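Protein-L-isoaspartate(D-aspartate) O-methyltransferase (Sulfolobus tokodaii, PDB 1VBF) probably catalyses the transfer of a methyl group from S-adenosyl-L-methionine to L-isoaspartyl residues of damaged proteins, a step in their repair or degradation. Local coordinates at residues P151-L163 with L173-L185. Sequence-based numbering, arbitrary orientation.
Sequences PYEQLKEGGIMIL and LYKVIKKGNSPSL
Lys178 and Tyr152 show how one lysine can bond to carbonyls at the end of a helix while its aliphatic chain passes over the face of a tyrosine ring. With CG anti to the backbone N (chi1 -167°) and the rest of the chain fully extended, Lys178 reaches the C-terminal end of helix 149-154. Its NZ donates to Leu155 O at 2.7 Å and, in the plane of that carbonyl, to Tyr152 O at 3.1 Å; the ammonium charge probably suits the partial negative charge of the helix C-terminus. On the way, Lys178 CD sits over one face of the Tyr152 ring, displaced toward the rim, and Val176 CG1 meets the edge at CE1, 3.8 Å away. Gly180 O lies in the plane of the ring, at its edge, and accepts a bond of 2.6 Å from Tyr152 OH; the hydroxyl also accepts a weak one from Lys179 N.

After the chain turns at Glu157 and Gly158, the segments form the antiparallel hairpin of strands 159-165 and 171-177, part of the Rossmann-like methyltransferase sheet, whose strand order is 3-2-1-4-5-6-7. Met161 (a selenomethionine) and Val176 bond reciprocally, as do Leu163 and Tyr174, while Lys178 N reaches Gly159 O at 3.0 Å. Met161, Val176, Leu163 and Tyr174 share one face of the sheet, where Leu163 CD1 lies 4.0 Å from Tyr174 CB. On the other, the Ile160 and Ile177 side chains run side by side, and Ile162 CG2 lies 3.9 Å from Leu173 CD2; helix 56-65 touches both Ile162 and Leu173 there.

The packing thins toward the turns. Glu157 bends at chi2 (42°) to bring OE2, through its syn lone pair, to Gly180 N at 3.2 Å, a distinctly bent bond (138° at the hydrogen) between two exposed residues; nearby Asn181 and Pro183 pack against Leu127 and Leu199 of a second subunit.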
ATOM      1  N   PRO B 151       5.023 -26.170 -24.738  1.00 36.84           N
ATOM      2  CA  PRO B 151       4.649 -27.424 -24.069  1.00 36.83           C
ATOM      3  C   PRO B 151       3.238 -27.828 -24.499  1.00 37.63           C
ATOM      4  O   PRO B 151       3.005 -28.950 -24.938  1.00 37.62           O
ATOM      5  CB  PRO B 151       4.706 -27.055 -22.595  1.00 36.77           C
ATOM      6  CG  PRO B 151       5.782 -26.004 -22.558  1.00 37.63           C
ATOM      7  CD  PRO B 151       5.469 -25.160 -23.765  1.00 35.38           C
ATOM      8  N   TYR B 152       2.300 -26.892 -24.388  1.00 37.43           N
ATOM      9  CA  TYR B 152       0.935 -27.162 -24.789  1.00 38.46           C
ATOM     10  C   TYR B 152       0.849 -27.699 -26.223  1.00 41.19           C
ATOM     11  O   TYR B 152       0.058 -28.611 -26.494  1.00 42.20           O
ATOM     12  CB  TYR B 152       0.073 -25.903 -24.674  1.00 36.34           C
ATOM     13  CG  TYR B 152      -1.394 -26.169 -24.945  1.00 34.04           C
ATOM     14  CD1 TYR B 152      -2.220 -26.692 -23.958  1.00 33.71           C
ATOM     15  CD2 TYR B 152      -1.930 -25.974 -26.214  1.00 33.46           C
ATOM     16  CE1 TYR B 152      -3.547 -27.024 -24.234  1.00 35.71           C
ATOM     17  CE2 TYR B 152      -3.246 -26.298 -26.502  1.00 33.78           C
ATOM     18  CZ  TYR B 152      -4.056 -26.827 -25.519  1.00 35.46           C
ATOM     19  OH  TYR B 152      -5.362 -27.178 -25.834  1.00 34.80           O
ATOM     20  N   GLU B 153       1.636 -27.145 -27.144  1.00 42.49           N
ATOM     21  CA  GLU B 153       1.574 -27.626 -28.526  1.00 45.23           C
ATOM     22  C   GLU B 153       2.134 -29.039 -28.592  1.00 44.41           C
ATOM     23  O   GLU B 153       1.627 -29.890 -29.321  1.00 45.29           O
ATOM     24  CB  GLU B 153       2.386 -26.739 -29.480  1.00 49.05           C
ATOM     25  CG  GLU B 153       2.060 -25.262 -29.428  1.00 56.12           C
ATOM     26  CD  GLU B 153       2.953 -24.428 -30.344  1.00 59.89           C
ATOM     27  OE1 GLU B 153       4.200 -24.614 -30.330  1.00 60.05           O
ATOM     28  OE2 GLU B 153       2.392 -23.572 -31.071  1.00 61.98           O
ATOM     29  N   GLN B 154       3.188 -29.282 -27.826  1.00 42.35           N
ATOM     30  CA  GLN B 154       3.820 -30.584 -27.795  1.00 42.36           C
ATOM     31  C   GLN B 154       2.963 -31.686 -27.109  1.00 42.55           C
ATOM     32  O   GLN B 154       3.210 -32.878 -27.273  1.00 42.48           O
ATOM     33  CB  GLN B 154       5.194 -30.421 -27.142  1.00 41.72           C
ATOM     34  CG  GLN B 154       6.188 -29.686 -28.040  1.00 40.29           C
ATOM     35  CD  GLN B 154       7.340 -29.051 -27.282  1.00 40.82           C
ATOM     36  OE1 GLN B 154       7.851 -29.606 -26.317  1.00 41.71           O
ATOM     37  NE2 GLN B 154       7.761 -27.883 -27.733  1.00 41.19           N
ATOM     38  N   LEU B 155       1.943 -31.291 -26.361  1.00 43.19           N
ATOM     39  CA  LEU B 155       1.056 -32.251 -25.702  1.00 44.27           C
ATOM     40  C   LEU B 155       0.251 -33.065 -26.711  1.00 45.55           C
ATOM     41  O   LEU B 155      -0.060 -32.585 -27.793  1.00 45.55           O
ATOM     42  CB  LEU B 155       0.048 -31.527 -24.810  1.00 42.41           C
ATOM     43  CG  LEU B 155       0.205 -31.641 -23.307  1.00 41.52           C
ATOM     44  CD1 LEU B 155      -1.048 -31.115 -22.640  1.00 41.79           C
ATOM     45  CD2 LEU B 155       0.426 -33.082 -22.938  1.00 42.02           C
ATOM     46  N   LYS B 156      -0.095 -34.298 -26.347  1.00 47.88           N
ATOM     47  CA  LYS B 156      -0.927 -35.128 -27.210  1.00 48.02           C
ATOM     48  C   LYS B 156      -2.320 -34.546 -27.111  1.00 48.35           C
ATOM     49  O   LYS B 156      -2.609 -33.761 -26.210  1.00 48.04           O
ATOM     50  CB  LYS B 156      -0.952 -36.568 -26.735  1.00 49.49           C
ATOM     51  CG  LYS B 156       0.231 -37.363 -27.225  1.00 53.30           C
ATOM     52  CD  LYS B 156       0.185 -38.804 -26.755  1.00 54.93           C
ATOM     53  CE  LYS B 156       1.446 -39.531 -27.170  1.00 54.85           C
ATOM     54  NZ  LYS B 156       1.544 -40.822 -26.447  1.00 56.22           N
ATOM     55  N   GLU B 157      -3.196 -34.953 -28.012  1.00 48.44           N
ATOM     56  CA  GLU B 157      -4.529 -34.401 -28.018  1.00 47.60           C
ATOM     57  C   GLU B 157      -5.237 -34.423 -26.694  1.00 46.79           C
ATOM     58  O   GLU B 157      -5.660 -33.380 -26.205  1.00 51.10           O
ATOM     59  CB  GLU B 157      -5.392 -35.080 -29.068  1.00 49.37           C
ATOM     60  CG  GLU B 157      -6.690 -34.348 -29.308  1.00 51.59           C
ATOM     61  CD  GLU B 157      -6.496 -32.847 -29.355  1.00 53.69           C
ATOM     62  OE1 GLU B 157      -5.593 -32.373 -30.088  1.00 55.16           O
ATOM     63  OE2 GLU B 157      -7.256 -32.147 -28.653  1.00 54.75           O
ATOM     64  N   GLY B 158      -5.388 -35.579 -26.081  1.00 43.27           N
ATOM     65  CA  GLY B 158      -6.094 -35.556 -24.815  1.00 40.58           C
ATOM     66  C   GLY B 158      -5.161 -35.415 -23.640  1.00 39.38           C
ATOM     67  O   GLY B 158      -5.569 -35.633 -22.500  1.00 39.86           O
ATOM     68  N   GLY B 159      -3.911 -35.050 -23.923  1.00 37.91           N
ATOM     69  CA  GLY B 159      -2.906 -34.911 -22.886  1.00 37.02           C
ATOM     70  C   GLY B 159      -3.306 -34.044 -21.717  1.00 37.20           C
ATOM     71  O   GLY B 159      -4.286 -33.327 -21.777  1.00 38.22           O
ATOM     72  N   ILE B 160      -2.532 -34.104 -20.644  1.00 38.00           N
ATOM     73  CA  ILE B 160      -2.814 -33.311 -19.457  1.00 36.95           C
ATOM     74  C   ILE B 160      -1.574 -32.565 -19.078  1.00 37.66           C
ATOM     75  O   ILE B 160      -0.492 -33.145 -19.074  1.00 38.47           O
ATOM     76  CB  ILE B 160      -3.196 -34.208 -18.266  1.00 36.18           C
ATOM     77  CG1 ILE B 160      -4.560 -34.837 -18.534  1.00 34.15           C
ATOM     78  CG2 ILE B 160      -3.140 -33.419 -16.933  1.00 32.10           C
ATOM     79  CD1 ILE B 160      -4.962 -35.814 -17.468  1.00 32.43           C
HETATM   80  N   MSE B 161      -1.730 -31.277 -18.772  1.00 38.84           N
HETATM   81  CA  MSE B 161      -0.603 -30.458 -18.332  1.00 40.61           C
HETATM   82  C   MSE B 161      -0.920 -29.755 -17.019  1.00 38.54           C
HETATM   83  O   MSE B 161      -2.041 -29.296 -16.806  1.00 39.33           O
HETATM   84  CB  MSE B 161      -0.223 -29.406 -19.372  1.00 44.33           C
HETATM   85  CG  MSE B 161       0.909 -28.474 -18.906  1.00 50.80           C
HETATM   86 SE   MSE B 161       1.451 -27.137 -20.249  1.00 63.68          SE
HETATM   87  CE  MSE B 161       3.263 -26.902 -19.695  1.00 58.58           C
ATOM     88  N   ILE B 162       0.068 -29.690 -16.135  1.00 34.88           N
ATOM     89  CA  ILE B 162      -0.090 -29.008 -14.866  1.00 31.79           C
ATOM     90  C   ILE B 162       1.007 -27.957 -14.724  1.00 31.64           C
ATOM     91  O   ILE B 162       2.187 -28.271 -14.879  1.00 32.34           O
ATOM     92  CB  ILE B 162      -0.048 -30.017 -13.688  1.00 31.24           C
ATOM     93  CG1 ILE B 162      -1.358 -30.805 -13.675  1.00 32.04           C
ATOM     94  CG2 ILE B 162       0.152 -29.300 -12.324  1.00 28.61           C
ATOM     95  CD1 ILE B 162      -1.490 -31.802 -12.561  1.00 30.69           C
ATOM     96  N   LEU B 163       0.618 -26.706 -14.470  1.00 29.52           N
ATOM     97  CA  LEU B 163       1.582 -25.623 -14.274  1.00 30.56           C
ATOM     98  C   LEU B 163       0.994 -24.467 -13.517  1.00 32.21           C
ATOM     99  O   LEU B 163      -0.219 -24.288 -13.520  1.00 34.91           O
ATOM    100  CB  LEU B 163       2.099 -25.052 -15.593  1.00 28.85           C
ATOM    101  CG  LEU B 163       1.194 -24.629 -16.767  1.00 29.66           C
ATOM    102  CD1 LEU B 163      -0.252 -24.401 -16.391  1.00 29.79           C
ATOM    103  CD2 LEU B 163       1.791 -23.386 -17.369  1.00 30.27           C
ATOM    104  N   LEU B 173      -2.402 -22.826  -9.536  1.00 37.06           N
ATOM    105  CA  LEU B 173      -1.993 -24.110 -10.089  1.00 35.67           C
ATOM    106  C   LEU B 173      -3.072 -24.540 -11.083  1.00 36.24           C
ATOM    107  O   LEU B 173      -4.252 -24.611 -10.743  1.00 37.25           O
ATOM    108  CB  LEU B 173      -1.848 -25.120  -8.934  1.00 35.19           C
ATOM    109  CG  LEU B 173      -0.873 -26.316  -8.964  1.00 33.50           C
ATOM    110  CD1 LEU B 173      -1.647 -27.590  -9.165  1.00 33.23           C
ATOM    111  CD2 LEU B 173       0.166 -26.123 -10.045  1.00 30.84           C
ATOM    112  N   TYR B 174      -2.689 -24.813 -12.319  1.00 35.55           N
ATOM    113  CA  TYR B 174      -3.691 -25.215 -13.290  1.00 37.36           C
ATOM    114  C   TYR B 174      -3.498 -26.592 -13.897  1.00 37.66           C
ATOM    115  O   TYR B 174      -2.383 -26.981 -14.247  1.00 38.03           O
ATOM    116  CB  TYR B 174      -3.757 -24.238 -14.455  1.00 40.00           C
ATOM    117  CG  TYR B 174      -4.408 -22.928 -14.172  1.00 42.00           C
ATOM    118  CD1 TYR B 174      -3.677 -21.857 -13.667  1.00 42.53           C
ATOM    119  CD2 TYR B 174      -5.763 -22.749 -14.435  1.00 45.18           C
ATOM    120  CE1 TYR B 174      -4.280 -20.636 -13.433  1.00 44.76           C
ATOM    121  CE2 TYR B 174      -6.384 -21.525 -14.203  1.00 46.24           C
ATOM    122  CZ  TYR B 174      -5.636 -20.478 -13.703  1.00 46.29           C
ATOM    123  OH  TYR B 174      -6.254 -19.277 -13.469  1.00 48.98           O
ATOM    124  N   LYS B 175      -4.603 -27.317 -14.032  1.00 36.26           N
ATOM    125  CA  LYS B 175      -4.583 -28.627 -14.656  1.00 36.73           C
ATOM    126  C   LYS B 175      -5.244 -28.422 -16.030  1.00 36.49           C
ATOM    127  O   LYS B 175      -6.445 -28.152 -16.143  1.00 34.84           O
ATOM    128  CB  LYS B 175      -5.362 -29.640 -13.811  1.00 37.63           C
ATOM    129  CG  LYS B 175      -5.360 -31.044 -14.388  1.00 38.64           C
ATOM    130  CD  LYS B 175      -6.127 -31.991 -13.497  1.00 39.53           C
ATOM    131  CE  LYS B 175      -6.196 -33.370 -14.106  1.00 39.05           C
ATOM    132  NZ  LYS B 175      -6.626 -34.347 -13.085  1.00 42.12           N
ATOM    133  N   VAL B 176      -4.444 -28.552 -17.074  1.00 35.52           N
ATOM    134  CA  VAL B 176      -4.907 -28.321 -18.429  1.00 35.38           C
ATOM    135  C   VAL B 176      -5.087 -29.588 -19.235  1.00 36.16           C
ATOM    136  O   VAL B 176      -4.156 -30.376 -19.352  1.00 38.84           O
ATOM    137  CB  VAL B 176      -3.902 -27.430 -19.163  1.00 33.79           C
ATOM    138  CG1 VAL B 176      -4.376 -27.126 -20.553  1.00 35.70           C
ATOM    139  CG2 VAL B 176      -3.684 -26.180 -18.384  1.00 34.99           C
ATOM    140  N   ILE B 177      -6.272 -29.797 -19.792  1.00 36.35           N
ATOM    141  CA  ILE B 177      -6.479 -30.978 -20.620  1.00 37.72           C
ATOM    142  C   ILE B 177      -6.592 -30.509 -22.058  1.00 38.54           C
ATOM    143  O   ILE B 177      -7.510 -29.782 -22.405  1.00 39.42           O
ATOM    144  CB  ILE B 177      -7.760 -31.737 -20.262  1.00 36.85           C
ATOM    145  CG1 ILE B 177      -7.670 -32.288 -18.839  1.00 35.83           C
ATOM    146  CG2 ILE B 177      -7.959 -32.865 -21.242  1.00 32.87           C
ATOM    147  CD1 ILE B 177      -8.903 -33.025 -18.432  1.00 33.84           C
ATOM    148  N   LYS B 178      -5.665 -30.925 -22.899  1.00 40.40           N
ATOM    149  CA  LYS B 178      -5.700 -30.467 -24.268  1.00 43.95           C
ATOM    150  C   LYS B 178      -6.960 -30.818 -25.048  1.00 47.64           C
ATOM    151  O   LYS B 178      -7.503 -31.923 -24.933  1.00 48.80           O
ATOM    152  CB  LYS B 178      -4.471 -30.960 -25.015  1.00 41.84           C
ATOM    153  CG  LYS B 178      -4.280 -30.285 -26.348  1.00 41.95           C
ATOM    154  CD  LYS B 178      -2.913 -30.599 -26.869  1.00 45.29           C
ATOM    155  CE  LYS B 178      -2.630 -29.953 -28.210  1.00 44.25           C
ATOM    156  NZ  LYS B 178      -1.253 -30.347 -28.654  1.00 43.10           N
ATOM    157  N   LYS B 179      -7.421 -29.845 -25.833  1.00 50.96           N
ATOM    158  CA  LYS B 179      -8.594 -29.986 -26.688  1.00 53.37           C
ATOM    159  C   LYS B 179      -8.553 -28.880 -27.749  1.00 53.81           C
ATOM    160  O   LYS B 179      -9.332 -27.931 -27.687  1.00 54.40           O
ATOM    161  CB  LYS B 179      -9.878 -29.868 -25.867  1.00 55.27           C
ATOM    162  CG  LYS B 179     -11.108 -30.122 -26.710  1.00 59.64           C
ATOM    163  CD  LYS B 179     -12.332 -29.393 -26.204  1.00 63.61           C
ATOM    164  CE  LYS B 179     -13.485 -29.561 -27.193  1.00 65.87           C
ATOM    165  NZ  LYS B 179     -14.623 -28.646 -26.894  1.00 69.06           N
ATOM    166  N   GLY B 180      -7.650 -29.005 -28.719  1.00 54.15           N
ATOM    167  CA  GLY B 180      -7.530 -27.981 -29.740  1.00 55.14           C
ATOM    168  C   GLY B 180      -7.120 -26.690 -29.054  1.00 56.77           C
ATOM    169  O   GLY B 180      -6.203 -26.696 -28.228  1.00 57.66           O
ATOM    170  N   ASN B 181      -7.785 -25.581 -29.374  1.00 56.30           N
ATOM    171  CA  ASN B 181      -7.457 -24.317 -28.732  1.00 55.12           C
ATOM    172  C   ASN B 181      -8.488 -23.974 -27.699  1.00 56.15           C
ATOM    173  O   ASN B 181      -8.579 -22.822 -27.262  1.00 57.39           O
ATOM    174  CB  ASN B 181      -7.377 -23.193 -29.734  1.00 53.58           C
ATOM    175  CG  ASN B 181      -6.153 -23.277 -30.581  1.00 52.87           C
ATOM    176  OD1 ASN B 181      -5.060 -23.589 -30.086  1.00 51.20           O
ATOM    177  ND2 ASN B 181      -6.310 -22.986 -31.869  1.00 52.29           N
ATOM    178  N   SER B 182      -9.267 -24.988 -27.321  1.00 56.37           N
ATOM    179  CA  SER B 182     -10.317 -24.875 -26.303  1.00 55.27           C
ATOM    180  C   SER B 182      -9.995 -25.871 -25.185  1.00 53.33           C
ATOM    181  O   SER B 182     -10.720 -26.847 -24.978  1.00 53.69           O
ATOM    182  CB  SER B 182     -11.683 -25.220 -26.901  1.00 56.16           C
ATOM    183  OG  SER B 182     -11.997 -24.367 -27.984  1.00 59.53           O
ATOM    184  N   PRO B 183      -8.897 -25.642 -24.454  1.00 50.96           N
ATOM    185  CA  PRO B 183      -8.562 -26.577 -23.382  1.00 49.64           C
ATOM    186  C   PRO B 183      -9.576 -26.433 -22.271  1.00 49.06           C
ATOM    187  O   PRO B 183     -10.490 -25.623 -22.355  1.00 49.69           O
ATOM    188  CB  PRO B 183      -7.179 -26.110 -22.921  1.00 48.50           C
ATOM    189  CG  PRO B 183      -6.698 -25.218 -24.022  1.00 49.07           C
ATOM    190  CD  PRO B 183      -7.927 -24.540 -24.506  1.00 49.35           C
ATOM    191  N   SER B 184      -9.421 -27.238 -21.234  1.00 47.90           N
ATOM    192  CA  SER B 184     -10.281 -27.134 -20.079  1.00 46.37           C
ATOM    193  C   SER B 184      -9.250 -26.797 -19.012  1.00 44.60           C
ATOM    194  O   SER B 184      -8.239 -27.475 -18.898  1.00 45.07           O
ATOM    195  CB  SER B 184     -11.005 -28.471 -19.794  1.00 47.80           C
ATOM    196  OG  SER B 184     -10.219 -29.419 -19.086  1.00 49.55           O
ATOM    197  N   LEU B 185      -9.459 -25.717 -18.278  1.00 43.22           N
ATOM    198  CA  LEU B 185      -8.503 -25.348 -17.248  1.00 43.09           C
ATOM    199  C   LEU B 185      -9.173 -25.411 -15.903  1.00 42.91           C
ATOM    200  O   LEU B 185     -10.201 -24.779 -15.680  1.00 43.79           O
ATOM    201  CB  LEU B 185      -7.961 -23.937 -17.462  1.00 43.81           C
ATOM    202  CG  LEU B 185      -7.511 -23.523 -18.861  1.00 45.78           C
ATOM    203  CD1 LEU B 185      -6.526 -22.384 -18.743  1.00 47.04           C
ATOM    204  CD2 LEU B 185      -6.852 -24.674 -19.565  1.00 48.22           C
TER